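Local coordinates for protein ML032222a iGluR (Mnemiopsis leidyi, PDB 4YKI) that binds glycine in the ligand-binding domain of a ctenophore ionotropic glutamate receptor subunit, a binding event that probably drives opening of its ion channel, at residues R8-S14 and F51-Q57; E16-F20 and P190-N195; S35-M41 and L244-W248; A111-A115 and E208-F212. All blocks are in the same frame, centred on the assembly; numbering follows the deposited sequence.

Contact 1: residues R8-S14 and F51-Q57; sequences RHLRLGS and FTYEYIQ
H9 and L10 pair with T52 and Y53 in the parallel sheet of the ligand-binding domain, where strand 9-13 lies beside strand 52-56, reached through helix 37-49 in a beta-alpha-beta crossover. Backbone bonds run from T52 N to R8 O (2.9 Å) through to I56 N with L12 O (2.8 Å); beyond them the bond from S14 N to I56 O is weak. On the face carrying H9, T52 and E54, the imidazole lies across the neighbouring strand with a nitrogen on each of two side chains. H9 ND1 is hydrogen-bonded to T52 OG1 at 2.8 Å, and H9 NE2 donates to the anti lone pair of E54 OE1 at 2.8 Å, almost exactly in the ring plane. Two partners on one ring fix its rotation, and the carboxylate stands 65° to it. On the other face the contacts across the strands are mostly apolar: L12 CD1 touches Y53 CB at 3.8 Å and L12 CB meets Y55 CD1, while Y55 OH bonds N39. F51, just ahead of its strand, takes L10 CD1 over its ring centre in a CH-pi contact (3.7 Å to the centroid). Helix 37-49 packs here, V42 against L12 and Y55, V43 against Y53; strand 87-89 borders 9-13 on its other edge.

Contact 2: residues E16-F20 and P190-N195; sequences EEQPF and PVLAHN
E17, a residue of the glycine pocket, opens the contact between loop 16-20 and helix 189-195: its OE2 lies 3.4 Å from V191 CG2, while its OE1 forms a salt bridge with R144. At Q18 the backbone carbonyl takes over. N195 ND2 donates to Q18 O at 2.9 Å, approaching from above the carbonyl plane, and also to V191 O one helical turn back, so the amide is held between loop and helix. The Q18 side chain reaches the same helix through solvent: one water joins its OE1 to H194 NE2, and a second, bound to N195 OD1, gives OE1 a weak bond. P19, preceded by a cis peptide bond, lays its ring on one face of the imidazole, CB over the centre of the H194 ring at 3.6 Å and CD 3.5 Å from H194 CG. With H194 CG trans to its own backbone N (chi1 176°), the imidazole is directed at the proline. F20 follows, presenting its ring edge to V191 CG2 (4.1 Å from CE2) and, more loosely, to P190 CB. A mostly apolar, water-bridged joint with one direct hydrogen bond thus sets E17, itself tied to R144, beside the bound glycine.

Contact 3: residues S35-M41 and L244-W248; sequences SGMVNDM and LWEKW
D40 and W248 carry the polar part of this packing between the first turn of helix 37-49 and the end of helix 240-248. D40 OD2 accepts twice. W248 NE1 donates to it at 2.8 Å, the oxygen lying in the indole plane but the donor standing well above the carboxylate plane, and K247 NZ forms a salt bridge to it at 2.8 Å from the opposite face. The extended lysine comes from the opposite direction to the aspartate, its NZ on the syn side and tilted out of the carboxylate plane. A water links K247 NZ to D40 OD1, so both carboxylate oxygens are engaged. The lysine's positive charge would probably favour an ionised aspartate.

Aromatic contacts come next. G36, at the N-cap position, makes a CH-pi contact with one face of the W248 indole, its CA 3.4 Å from the centroid of the six-membered ring; M37 N lies above the same face, over the five-membered ring. K247 CE lies over the opposite face, toward its rim. M37 SD reaches the edge of the W245 ring, 3.9 Å from CE3, in a Met-aromatic contact; the fully extended methionine chain carries the sulfur that far.

The remaining contacts centre on L244, which points toward the other helix. Its CD1 touches M41 CG at 3.6 Å, its CB meets M37 CG at 3.9 Å, and its CD2 packs on D40 CB and beside OD2. The axes of the short helical segments, 10.1 Å apart at closest approach, make an angle of 138° between their N-to-C directions. Around them, I241 of helix 240-248 and M109 of strand 109-118 touch M37, P19 leans on W245, and F216 of strand 202-218 lies against V38 and M41.

Contact 4: residues A111-A115 and E208-F212; sequences AGIKA and EFQSF
A111 and F212 form one antiparallel hydrogen-bonded pair, A111 N giving to F212 O at 2.9 Å and F212 N to A111 O at 3.0 Å. I113 and F209 form the next, with I113 N to F209 O at 2.8 Å and F209 N returning to I113 O. The side chains of both pairs lie on one face of the sheet. I113 CG2 rests over the face of the F209 ring, 3.6 Å from CZ, while its CD1 reaches F212 CE1 at 3.7 Å. A111 O lies over one face of the F212 ring, whose CE1 touches the G112 backbone and whose CE2 is 3.5 Å from A111 CB; CG set between backbone N and carbonyl carbon (chi1 60°) turns it there. Between the two pairs the register slips by one residue, a beta bulge in the mixed sheet, with Q210 at a positive phi of 72°. E208, one residue before F209, reaches the other strand through two waters: one joins its OE1 to G112 N, another its OE2 to K114 NZ, which is also hydrogen-bonded to S204 OG. Further out, H145 of the glycine pocket meets the F212 ring, L149 of helix 145-152 packs on I113, and strand 183-188 borders 109-118. S211 OG is hydrogen-bonded to R236 NE of the second subunit.

How the contacts relate
Helix 37-49, whose first turn belongs to contact 3, packs against the sheet of contact 1; the two centres are about 17 Å apart, and they touch where Y55 OH probably hydrogen-bonds N39 OD1 (2.8 Å). Contact 2 adjoins contact 3 more tightly, about 11 Å between centres: F20 O and V38 N are 2.9 Å apart, and H194 packs against the W248 carbonyl. Helix 189-195 then connects contact 2 to contact 4, with P190 on A111 and L192 on K114. Contacts 1 and 4 lie about 29 Å apart between centres, on opposite sides of the chain's centre. Bound glycine sits closest to contact 2, about 4 Å from the E17 side chain, and about 6 Å from that of F212 in contact 4.

Contact 1: residues R8-S14 and F51-Q57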
loop_
_atom_site.group_PDB
_atom_site.type_symbol
_atom_site.label_atom_id
_atom_site.label_comp_id
_atom_site.label_asym_id
_atom_site.label_seq_id
_atom_site.Cartn_x
_atom_site.Cartn_y
_atom_site.Cartn_z
ATOM N N ARG B 8 10.257 -26.261 5.218
ATOM C CA ARG B 8 11.159 -25.649 4.251
ATOM C C ARG B 8 12.238 -24.850 4.958
ATOM O O ARG B 8 12.048 -24.398 6.080
ATOM C CB ARG B 8 10.377 -24.742 3.293
ATOM C CG ARG B 8 9.291 -25.460 2.489
ATOM C CD ARG B 8 9.817 -26.366 1.397
ATOM N NE ARG B 8 8.692 -27.026 0.738
ATOM C CZ ARG B 8 8.761 -27.687 -0.403
ATOM N NH1 ARG B 8 9.897 -27.784 -1.065
ATOM N NH2 ARG B 8 7.669 -28.241 -0.892
ATOM N N HIS B 9 13.366 -24.690 4.284
ATOM C CA HIS B 9 14.439 -23.812 4.741
ATOM C C HIS B 9 14.597 -22.697 3.720
ATOM O O HIS B 9 15.060 -22.934 2.609
ATOM C CB HIS B 9 15.765 -24.556 4.889
ATOM C CG HIS B 9 16.868 -23.683 5.400
ATOM N ND1 HIS B 9 16.911 -23.234 6.705
ATOM C CD2 HIS B 9 17.924 -23.117 4.766
ATOM C CE1 HIS B 9 17.967 -22.454 6.857
ATOM N NE2 HIS B 9 18.592 -22.359 5.693
ATOM N N LEU B 10 14.194 -21.493 4.096
ATOM C CA LEU B 10 14.257 -20.348 3.218
ATOM C C LEU B 10 15.577 -19.592 3.347
ATOM O O LEU B 10 16.058 -19.349 4.437
ATOM C CB LEU B 10 13.093 -19.391 3.487
ATOM C CG LEU B 10 11.663 -19.908 3.286
ATOM C CD1 LEU B 10 10.654 -18.770 3.459
ATOM C CD2 LEU B 10 11.511 -20.593 1.920
ATOM N N ARG B 11 16.125 -19.202 2.205
ATOM C CA ARG B 11 17.247 -18.292 2.131
ATOM C C ARG B 11 16.669 -16.916 1.855
ATOM O O ARG B 11 15.991 -16.724 0.845
ATOM C CB ARG B 11 18.224 -18.725 1.033
ATOM C CG ARG B 11 18.887 -20.112 1.243
ATOM C CD ARG B 11 18.088 -21.332 0.710
ATOM N NE ARG B 11 17.496 -21.007 -0.570
ATOM C CZ ARG B 11 18.124 -20.963 -1.736
ATOM N NH1 ARG B 11 19.373 -21.398 -1.857
ATOM N NH2 ARG B 11 17.464 -20.493 -2.791
ATOM N N LEU B 12 16.910 -15.984 2.758
ATOM C CA LEU B 12 16.284 -14.661 2.700
ATOM C C LEU B 12 17.312 -13.595 2.388
ATOM O O LEU B 12 18.295 -13.444 3.116
ATOM C CB LEU B 12 15.595 -14.336 4.031
ATOM C CG LEU B 12 14.527 -15.349 4.463
ATOM C CD1 LEU B 12 13.977 -14.935 5.827
ATOM C CD2 LEU B 12 13.419 -15.460 3.428
ATOM N N GLY B 13 17.122 -12.866 1.295
ATOM C CA GLY B 13 18.011 -11.767 0.969
ATOM C C GLY B 13 17.761 -10.588 1.881
ATOM O O GLY B 13 16.601 -10.199 2.088
ATOM N N SER B 14 18.824 -9.986 2.384
ATOM C CA SER B 14 18.699 -8.796 3.198
ATOM C C SER B 14 20.045 -8.095 3.307
ATOM O O SER B 14 21.092 -8.658 2.939
ATOM C CB SER B 14 18.154 -9.120 4.607
ATOM O OG SER B 14 17.548 -7.975 5.190
ATOM N N PHE B 51 8.651 -22.655 8.722
ATOM C CA PHE B 51 9.926 -22.756 8.018
ATOM C C PHE B 51 11.087 -22.353 8.912
ATOM O O PHE B 51 10.900 -21.640 9.888
ATOM C CB PHE B 51 9.944 -21.926 6.712
ATOM C CG PHE B 51 9.730 -20.422 6.892
ATOM C CD1 PHE B 51 10.799 -19.570 7.174
ATOM C CD2 PHE B 51 8.469 -19.849 6.735
ATOM C CE1 PHE B 51 10.601 -18.211 7.304
ATOM C CE2 PHE B 51 8.282 -18.472 6.875
ATOM C CZ PHE B 51 9.344 -17.663 7.152
ATOM N N THR B 52 12.275 -22.840 8.574
ATOM C CA THR B 52 13.514 -22.287 9.110
ATOM C C THR B 52 14.100 -21.353 8.061
ATOM O O THR B 52 13.660 -21.342 6.917
ATOM C CB THR B 52 14.527 -23.377 9.465
ATOM O OG1 THR B 52 14.846 -24.130 8.293
ATOM C CG2 THR B 52 13.980 -24.306 10.516
ATOM N N TYR B 53 15.073 -20.540 8.427
ATOM C CA TYR B 53 15.597 -19.568 7.488
ATOM C C TYR B 53 17.017 -19.171 7.837
ATOM O O TYR B 53 17.527 -19.449 8.931
ATOM C CB TYR B 53 14.695 -18.309 7.437
ATOM C CG TYR B 53 14.592 -17.595 8.761
ATOM C CD1 TYR B 53 13.676 -18.007 9.712
ATOM C CD2 TYR B 53 15.451 -16.556 9.082
ATOM C CE1 TYR B 53 13.599 -17.406 10.935
ATOM C CE2 TYR B 53 15.381 -15.938 10.324
ATOM C CZ TYR B 53 14.449 -16.377 11.250
ATOM O OH TYR B 53 14.342 -15.811 12.489
ATOM N N GLU B 54 17.651 -18.520 6.875
ATOM C CA GLU B 54 18.908 -17.821 7.072
ATOM C C GLU B 54 18.874 -16.587 6.202
ATOM O O GLU B 54 18.115 -16.528 5.241
ATOM C CB GLU B 54 20.099 -18.702 6.691
ATOM C CG GLU B 54 20.167 -19.023 5.193
ATOM C CD GLU B 54 21.261 -20.000 4.863
ATOM O OE1 GLU B 54 20.952 -21.209 4.810
ATOM O OE2 GLU B 54 22.416 -19.559 4.663
ATOM N N TYR B 55 19.725 -15.618 6.513
ATOM C CA TYR B 55 19.845 -14.413 5.718
ATOM C C TYR B 55 21.117 -14.447 4.884
ATOM O O TYR B 55 22.177 -14.845 5.382
ATOM C CB TYR B 55 19.850 -13.191 6.630
ATOM C CG TYR B 55 18.575 -12.922 7.404
ATOM C CD1 TYR B 55 17.446 -12.419 6.770
ATOM C CD2 TYR B 55 18.507 -13.138 8.768
ATOM C CE1 TYR B 55 16.299 -12.151 7.475
ATOM C CE2 TYR B 55 17.358 -12.876 9.486
ATOM C CZ TYR B 55 16.262 -12.364 8.836
ATOM O OH TYR B 55 15.116 -12.047 9.537
ATOM N N ILE B 56 21.012 -14.015 3.641
ATOM C CA ILE B 56 22.135 -13.978 2.700
ATOM C C ILE B 56 22.217 -12.568 2.120
ATOM O O ILE B 56 21.265 -12.059 1.513
ATOM C CB ILE B 56 21.966 -14.999 1.554
ATOM C CG1 ILE B 56 21.892 -16.417 2.153
ATOM C CG2 ILE B 56 23.099 -14.862 0.487
ATOM C CD1 ILE B 56 21.877 -17.552 1.167
ATOM N N GLN B 57 23.366 -11.934 2.333
ATOM C CA GLN B 57 23.608 -10.613 1.783
ATOM C C GLN B 57 24.310 -10.700 0.444
ATOM O O GLN B 57 25.175 -11.530 0.252
ATOM C CB GLN B 57 24.473 -9.804 2.740
ATOM C CG GLN B 57 23.949 -9.725 4.143
ATOM C CD GLN B 57 24.657 -8.664 4.932
ATOM O OE1 GLN B 57 24.596 -7.477 4.598
ATOM N NE2 GLN B 57 25.350 -9.077 5.992
HETATM O O HOH W 1 13.717 -26.591 7.781
#

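Contact 2: residues E16-F20 and P190-N195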
loop_
_atom_site.group_PDB
_atom_site.type_symbol
_atom_site.label_atom_id
_atom_site.label_comp_id
_atom_site.label_asym_id
_atom_site.label_seq_id
_atom_site.Cartn_x
_atom_site.Cartn_y
_atom_site.Cartn_z
ATOM N N GLU B 16 21.718 -4.612 6.037
ATOM C CA GLU B 16 21.384 -3.611 7.041
ATOM C C GLU B 16 20.744 -2.392 6.387
ATOM O O GLU B 16 21.231 -1.897 5.388
ATOM C CB GLU B 16 22.600 -3.175 7.841
ATOM C CG GLU B 16 22.335 -2.069 8.838
ATOM C CD GLU B 16 23.444 -2.005 9.861
ATOM O OE1 GLU B 16 24.544 -1.524 9.521
ATOM O OE2 GLU B 16 23.264 -2.522 10.967
ATOM N N GLU B 17 19.643 -1.930 6.976
ATOM C CA GLU B 17 18.971 -0.682 6.616
ATOM C C GLU B 17 18.096 -0.298 7.808
ATOM O O GLU B 17 16.968 -0.777 7.942
ATOM C CB GLU B 17 18.111 -0.835 5.361
ATOM C CG GLU B 17 17.342 0.443 5.015
ATOM C CD GLU B 17 17.517 0.917 3.593
ATOM O OE1 GLU B 17 18.669 1.025 3.138
ATOM O OE2 GLU B 17 16.497 1.220 2.926
ATOM N N GLN B 18 18.622 0.527 8.691
ATOM C CA GLN B 18 17.925 0.810 9.935
ATOM C C GLN B 18 16.704 1.672 9.617
ATOM O O GLN B 18 16.783 2.559 8.777
ATOM C CB GLN B 18 18.874 1.481 10.937
ATOM C CG GLN B 18 20.050 0.558 11.250
ATOM C CD GLN B 18 21.078 1.119 12.195
ATOM O OE1 GLN B 18 20.886 2.163 12.807
ATOM N NE2 GLN B 18 22.193 0.406 12.331
ATOM N N PRO B 19 15.563 1.414 10.277
ATOM C CA PRO B 19 15.321 0.534 11.420
ATOM C C PRO B 19 14.698 -0.803 10.987
ATOM O O PRO B 19 14.210 -1.552 11.834
ATOM C CB PRO B 19 14.302 1.326 12.227
ATOM C CG PRO B 19 13.451 1.942 11.183
ATOM C CD PRO B 19 14.403 2.298 10.042
ATOM N N PHE B 20 14.700 -1.085 9.692
ATOM C CA PHE B 20 14.164 -2.317 9.150
ATOM C C PHE B 20 15.045 -3.522 9.480
ATOM O O PHE B 20 14.531 -4.559 9.904
ATOM C CB PHE B 20 13.966 -2.145 7.651
ATOM C CG PHE B 20 12.990 -1.050 7.312
ATOM C CD1 PHE B 20 11.644 -1.212 7.563
ATOM C CD2 PHE B 20 13.425 0.157 6.797
ATOM C CE1 PHE B 20 10.743 -0.199 7.284
ATOM C CE2 PHE B 20 12.527 1.175 6.516
ATOM C CZ PHE B 20 11.189 1.001 6.761
ATOM N N PRO B 190 10.811 7.124 4.812
ATOM C CA PRO B 190 10.897 6.484 6.132
ATOM C C PRO B 190 12.337 6.266 6.596
ATOM O O PRO B 190 12.656 6.366 7.781
ATOM C CB PRO B 190 10.165 5.153 5.914
ATOM C CG PRO B 190 9.219 5.444 4.762
ATOM C CD PRO B 190 9.990 6.350 3.869
ATOM N N VAL B 191 13.229 5.979 5.648
ATOM C CA VAL B 191 14.632 5.759 5.944
ATOM C C VAL B 191 15.269 7.051 6.441
ATOM O O VAL B 191 16.021 7.063 7.420
ATOM C CB VAL B 191 15.366 5.222 4.688
ATOM C CG1 VAL B 191 16.868 5.147 4.889
ATOM C CG2 VAL B 191 14.814 3.844 4.312
ATOM N N LEU B 192 14.983 8.149 5.769
ATOM C CA LEU B 192 15.529 9.432 6.180
ATOM C C LEU B 192 14.919 9.876 7.495
ATOM O O LEU B 192 15.643 10.408 8.353
ATOM C CB LEU B 192 15.321 10.482 5.089
ATOM C CG LEU B 192 16.061 10.183 3.791
ATOM C CD1 LEU B 192 15.870 11.302 2.777
ATOM C CD2 LEU B 192 17.525 9.938 4.032
ATOM N N ALA B 193 13.623 9.664 7.685
ATOM C CA ALA B 193 12.958 10.082 8.925
ATOM C C ALA B 193 13.622 9.428 10.124
ATOM O O ALA B 193 13.916 10.080 11.142
ATOM C CB ALA B 193 11.474 9.744 8.885
ATOM N N HIS B 194 13.884 8.135 10.025
ATOM C CA HIS B 194 14.483 7.427 11.125
ATOM C C HIS B 194 15.931 7.830 11.374
ATOM O O HIS B 194 16.333 8.121 12.517
ATOM C CB HIS B 194 14.434 5.924 10.894
ATOM C CG HIS B 194 15.135 5.176 11.968
ATOM N ND1 HIS B 194 14.587 5.001 13.220
ATOM C CD2 HIS B 194 16.382 4.665 12.023
ATOM C CE1 HIS B 194 15.448 4.355 13.980
ATOM N NE2 HIS B 194 16.549 4.141 13.283
ATOM N N ASN B 195 16.716 7.836 10.306
ATOM C CA ASN B 195 18.154 7.959 10.417
ATOM C C ASN B 195 18.666 9.381 10.640
ATOM O O ASN B 195 19.784 9.541 11.111
ATOM C CB ASN B 195 18.827 7.306 9.211
ATOM C CG ASN B 195 18.760 5.801 9.272
ATOM O OD1 ASN B 195 19.461 5.200 10.076
ATOM N ND2 ASN B 195 17.904 5.191 8.484
HETATM O O HOH W 2 19.025 3.266 14.216
HETATM O O HOH W 3 20.173 5.569 12.766
#

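Contact 3: residues S35-M41 and L244-W248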
loop_
_atom_site.group_PDB
_atom_site.type_symbol
_atom_site.label_atom_id
_atom_site.label_comp_id
_atom_site.label_asym_id
_atom_site.label_seq_id
_atom_site.Cartn_x
_atom_site.Cartn_y
_atom_site.Cartn_z
ATOM N N SER B 35 18.497 -8.036 13.628
ATOM C CA SER B 35 17.404 -7.526 14.430
ATOM C C SER B 35 16.719 -6.412 13.639
ATOM O O SER B 35 17.249 -5.917 12.651
ATOM C CB SER B 35 17.892 -7.014 15.785
ATOM O OG SER B 35 18.842 -5.976 15.621
ATOM N N GLY B 36 15.540 -6.002 14.091
ATOM C CA GLY B 36 14.832 -4.888 13.498
ATOM C C GLY B 36 13.400 -5.228 13.135
ATOM O O GLY B 36 12.930 -6.337 13.392
ATOM N N MET B 37 12.694 -4.255 12.566
ATOM C CA MET B 37 11.300 -4.437 12.186
ATOM C C MET B 37 11.108 -5.616 11.246
ATOM O O MET B 37 10.207 -6.443 11.448
ATOM C CB MET B 37 10.776 -3.157 11.544
ATOM C CG MET B 37 9.382 -3.303 10.970
ATOM S SD MET B 37 8.759 -1.737 10.376
ATOM C CE MET B 37 7.103 -2.165 9.852
ATOM N N VAL B 38 11.916 -5.695 10.198
ATOM C CA VAL B 38 11.761 -6.789 9.249
ATOM C C VAL B 38 12.110 -8.133 9.899
ATOM O O VAL B 38 11.441 -9.136 9.677
ATOM C CB VAL B 38 12.572 -6.540 7.949
ATOM C CG1 VAL B 38 12.665 -7.781 7.088
ATOM C CG2 VAL B 38 11.897 -5.410 7.160
ATOM N N ASN B 39 13.166 -8.170 10.711
ATOM C CA ASN B 39 13.489 -9.391 11.416
ATOM C C ASN B 39 12.319 -9.879 12.269
ATOM O O ASN B 39 12.021 -11.063 12.302
ATOM C CB ASN B 39 14.734 -9.227 12.280
ATOM C CG ASN B 39 15.141 -10.533 12.920
ATOM O OD1 ASN B 39 15.495 -11.486 12.238
ATOM N ND2 ASN B 39 15.088 -10.585 14.237
ATOM N N ASP B 40 11.670 -8.963 12.979
ATOM C CA ASP B 40 10.517 -9.335 13.803
ATOM C C ASP B 40 9.388 -9.908 12.939
ATOM O O ASP B 40 8.726 -10.843 13.346
ATOM C CB ASP B 40 9.995 -8.133 14.612
ATOM C CG ASP B 40 10.863 -7.769 15.796
ATOM O OD1 ASP B 40 11.771 -8.540 16.159
ATOM O OD2 ASP B 40 10.574 -6.712 16.389
ATOM N N MET B 41 9.175 -9.352 11.747
ATOM C CA MET B 41 8.204 -9.900 10.804
ATOM C C MET B 41 8.580 -11.321 10.378
ATOM O O MET B 41 7.731 -12.206 10.357
ATOM C CB MET B 41 8.107 -8.995 9.577
ATOM C CG MET B 41 7.528 -7.627 9.879
ATOM S SD MET B 41 7.735 -6.410 8.588
ATOM C CE MET B 41 6.715 -7.080 7.261
ATOM N N LEU B 244 5.170 -2.589 15.218
ATOM C CA LEU B 244 6.612 -2.718 14.966
ATOM C C LEU B 244 7.258 -1.410 14.544
ATOM O O LEU B 244 8.392 -1.141 14.930
ATOM C CB LEU B 244 6.882 -3.774 13.912
ATOM C CG LEU B 244 6.582 -5.216 14.306
ATOM C CD1 LEU B 244 6.898 -6.123 13.127
ATOM C CD2 LEU B 244 7.340 -5.669 15.563
ATOM N N TRP B 245 6.571 -0.602 13.740
ATOM C CA TRP B 245 7.141 0.684 13.358
ATOM C C TRP B 245 7.319 1.562 14.617
ATOM O O TRP B 245 8.331 2.233 14.784
ATOM C CB TRP B 245 6.274 1.395 12.322
ATOM C CG TRP B 245 6.831 2.717 11.914
ATOM C CD1 TRP B 245 6.300 3.925 12.181
ATOM C CD2 TRP B 245 8.029 2.962 11.164
ATOM N NE1 TRP B 245 7.066 4.916 11.644
ATOM C CE2 TRP B 245 8.146 4.352 11.028
ATOM C CE3 TRP B 245 9.021 2.143 10.596
ATOM C CZ2 TRP B 245 9.200 4.945 10.357
ATOM C CZ3 TRP B 245 10.082 2.749 9.929
ATOM C CH2 TRP B 245 10.151 4.133 9.808
ATOM N N GLU B 246 6.329 1.560 15.503
ATOM C CA GLU B 246 6.449 2.292 16.762
ATOM C C GLU B 246 7.623 1.778 17.609
ATOM O O GLU B 246 8.361 2.565 18.205
ATOM C CB GLU B 246 5.134 2.209 17.543
ATOM C CG GLU B 246 5.174 2.814 18.940
ATOM C CD GLU B 246 5.225 4.332 18.937
ATOM O OE1 GLU B 246 5.106 4.939 17.850
ATOM O OE2 GLU B 246 5.373 4.919 20.034
ATOM N N LYS B 247 7.779 0.460 17.679
ATOM C CA LYS B 247 8.870 -0.140 18.438
ATOM C C LYS B 247 10.236 0.287 17.926
ATOM O O LYS B 247 11.119 0.624 18.714
ATOM C CB LYS B 247 8.783 -1.664 18.341
ATOM C CG LYS B 247 9.965 -2.408 18.963
ATOM C CD LYS B 247 9.771 -3.907 18.874
ATOM C CE LYS B 247 11.023 -4.652 19.319
ATOM N NZ LYS B 247 10.857 -6.132 19.146
ATOM N N TRP B 248 10.410 0.270 16.610
ATOM C CA TRP B 248 11.738 0.380 16.012
ATOM C C TRP B 248 12.124 1.766 15.506
ATOM O O TRP B 248 13.313 2.092 15.458
ATOM C CB TRP B 248 11.878 -0.615 14.851
ATOM C CG TRP B 248 11.987 -2.005 15.315
ATOM C CD1 TRP B 248 11.023 -2.967 15.289
ATOM C CD2 TRP B 248 13.144 -2.609 15.893
ATOM N NE1 TRP B 248 11.512 -4.137 15.831
ATOM C CE2 TRP B 248 12.814 -3.939 16.203
ATOM C CE3 TRP B 248 14.431 -2.143 16.187
ATOM C CZ2 TRP B 248 13.732 -4.811 16.794
ATOM C CZ3 TRP B 248 15.331 -2.999 16.763
ATOM C CH2 TRP B 248 14.983 -4.317 17.073
HETATM O O HOH W 4 11.995 -8.556 18.941
#

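Contact 4: residues A111-A115 and E208-F212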
loop_
_atom_site.group_PDB
_atom_site.type_symbol
_atom_site.label_atom_id
_atom_site.label_comp_id
_atom_site.label_asym_id
_atom_site.label_seq_id
_atom_site.Cartn_x
_atom_site.Cartn_y
_atom_site.Cartn_z
ATOM N N ALA B 111 5.493 4.764 0.921
ATOM C CA ALA B 111 6.686 5.589 0.993
ATOM C C ALA B 111 6.748 6.499 -0.226
ATOM O O ALA B 111 6.103 6.255 -1.259
ATOM C CB ALA B 111 7.944 4.717 1.085
ATOM N N GLY B 112 7.517 7.565 -0.074
ATOM C CA GLY B 112 7.783 8.494 -1.143
ATOM C C GLY B 112 9.260 8.807 -1.206
ATOM O O GLY B 112 10.028 8.469 -0.301
ATOM N N ILE B 113 9.657 9.440 -2.307
ATOM C CA ILE B 113 10.992 10.009 -2.427
ATOM C C ILE B 113 11.051 11.321 -1.666
ATOM O O ILE B 113 10.132 12.146 -1.749
ATOM C CB ILE B 113 11.390 10.207 -3.912
ATOM C CG1 ILE B 113 11.356 8.875 -4.678
ATOM C CG2 ILE B 113 12.762 10.852 -4.032
ATOM C CD1 ILE B 113 12.264 7.801 -4.091
ATOM N N LYS B 114 12.117 11.479 -0.881
ATOM C CA LYS B 114 12.337 12.668 -0.074
ATOM C C LYS B 114 13.764 13.181 -0.284
ATOM O O LYS B 114 14.720 12.411 -0.249
ATOM C CB LYS B 114 12.115 12.360 1.408
ATOM C CG LYS B 114 12.271 13.596 2.274
ATOM C CD LYS B 114 11.995 13.342 3.719
ATOM C CE LYS B 114 12.042 14.632 4.532
ATOM N NZ LYS B 114 11.047 15.657 4.084
ATOM N N ALA B 115 13.889 14.486 -0.481
ATOM C CA ALA B 115 15.183 15.142 -0.575
ATOM C C ALA B 115 15.427 15.971 0.661
ATOM O O ALA B 115 14.540 16.676 1.139
ATOM C CB ALA B 115 15.268 16.020 -1.813
ATOM N N GLU B 208 7.647 15.495 -0.310
ATOM C CA GLU B 208 7.909 14.184 -0.888
ATOM C C GLU B 208 7.228 14.084 -2.241
ATOM O O GLU B 208 6.221 14.773 -2.487
ATOM C CB GLU B 208 7.441 13.094 0.062
ATOM C CG GLU B 208 8.231 13.116 1.340
ATOM C CD GLU B 208 7.996 11.935 2.238
ATOM O OE1 GLU B 208 7.320 10.969 1.814
ATOM O OE2 GLU B 208 8.509 11.971 3.383
ATOM N N PHE B 209 7.787 13.276 -3.133
ATOM C CA PHE B 209 7.223 13.026 -4.451
ATOM C C PHE B 209 7.407 11.564 -4.830
ATOM O O PHE B 209 8.274 10.899 -4.274
ATOM C CB PHE B 209 7.817 13.962 -5.512
ATOM C CG PHE B 209 9.322 13.893 -5.646
ATOM C CD1 PHE B 209 10.151 14.514 -4.724
ATOM C CD2 PHE B 209 9.897 13.252 -6.731
ATOM C CE1 PHE B 209 11.519 14.459 -4.861
ATOM C CE2 PHE B 209 11.281 13.206 -6.867
ATOM C CZ PHE B 209 12.073 13.818 -5.942
ATOM N N GLN B 210 6.590 11.097 -5.767
ATOM C CA GLN B 210 6.467 9.686 -6.132
ATOM C C GLN B 210 5.750 8.913 -5.021
ATOM O O GLN B 210 5.872 9.219 -3.829
ATOM C CB GLN B 210 7.807 8.991 -6.437
ATOM C CG GLN B 210 8.573 9.486 -7.644
ATOM C CD GLN B 210 7.945 9.078 -8.975
ATOM O OE1 GLN B 210 7.297 8.024 -9.117
ATOM N NE2 GLN B 210 8.124 9.930 -9.961
ATOM N N SER B 211 4.987 7.923 -5.436
ATOM C CA SER B 211 4.252 7.061 -4.539
ATOM C C SER B 211 4.624 5.631 -4.798
ATOM O O SER B 211 4.482 5.161 -5.927
ATOM C CB SER B 211 2.770 7.248 -4.827
ATOM O OG SER B 211 1.978 6.325 -4.124
ATOM N N PHE B 212 5.048 4.920 -3.755
ATOM C CA PHE B 212 5.406 3.513 -3.873
ATOM C C PHE B 212 5.229 2.824 -2.513
ATOM O O PHE B 212 4.768 3.439 -1.558
ATOM C CB PHE B 212 6.820 3.349 -4.467
ATOM C CG PHE B 212 7.905 3.987 -3.651
ATOM C CD1 PHE B 212 8.237 5.301 -3.839
ATOM C CD2 PHE B 212 8.594 3.260 -2.691
ATOM C CE1 PHE B 212 9.217 5.899 -3.090
ATOM C CE2 PHE B 212 9.570 3.855 -1.924
ATOM C CZ PHE B 212 9.880 5.185 -2.131
HETATM O O HOH W 5 7.710 8.508 2.767
HETATM O O HOH W 6 8.312 14.650 4.508
#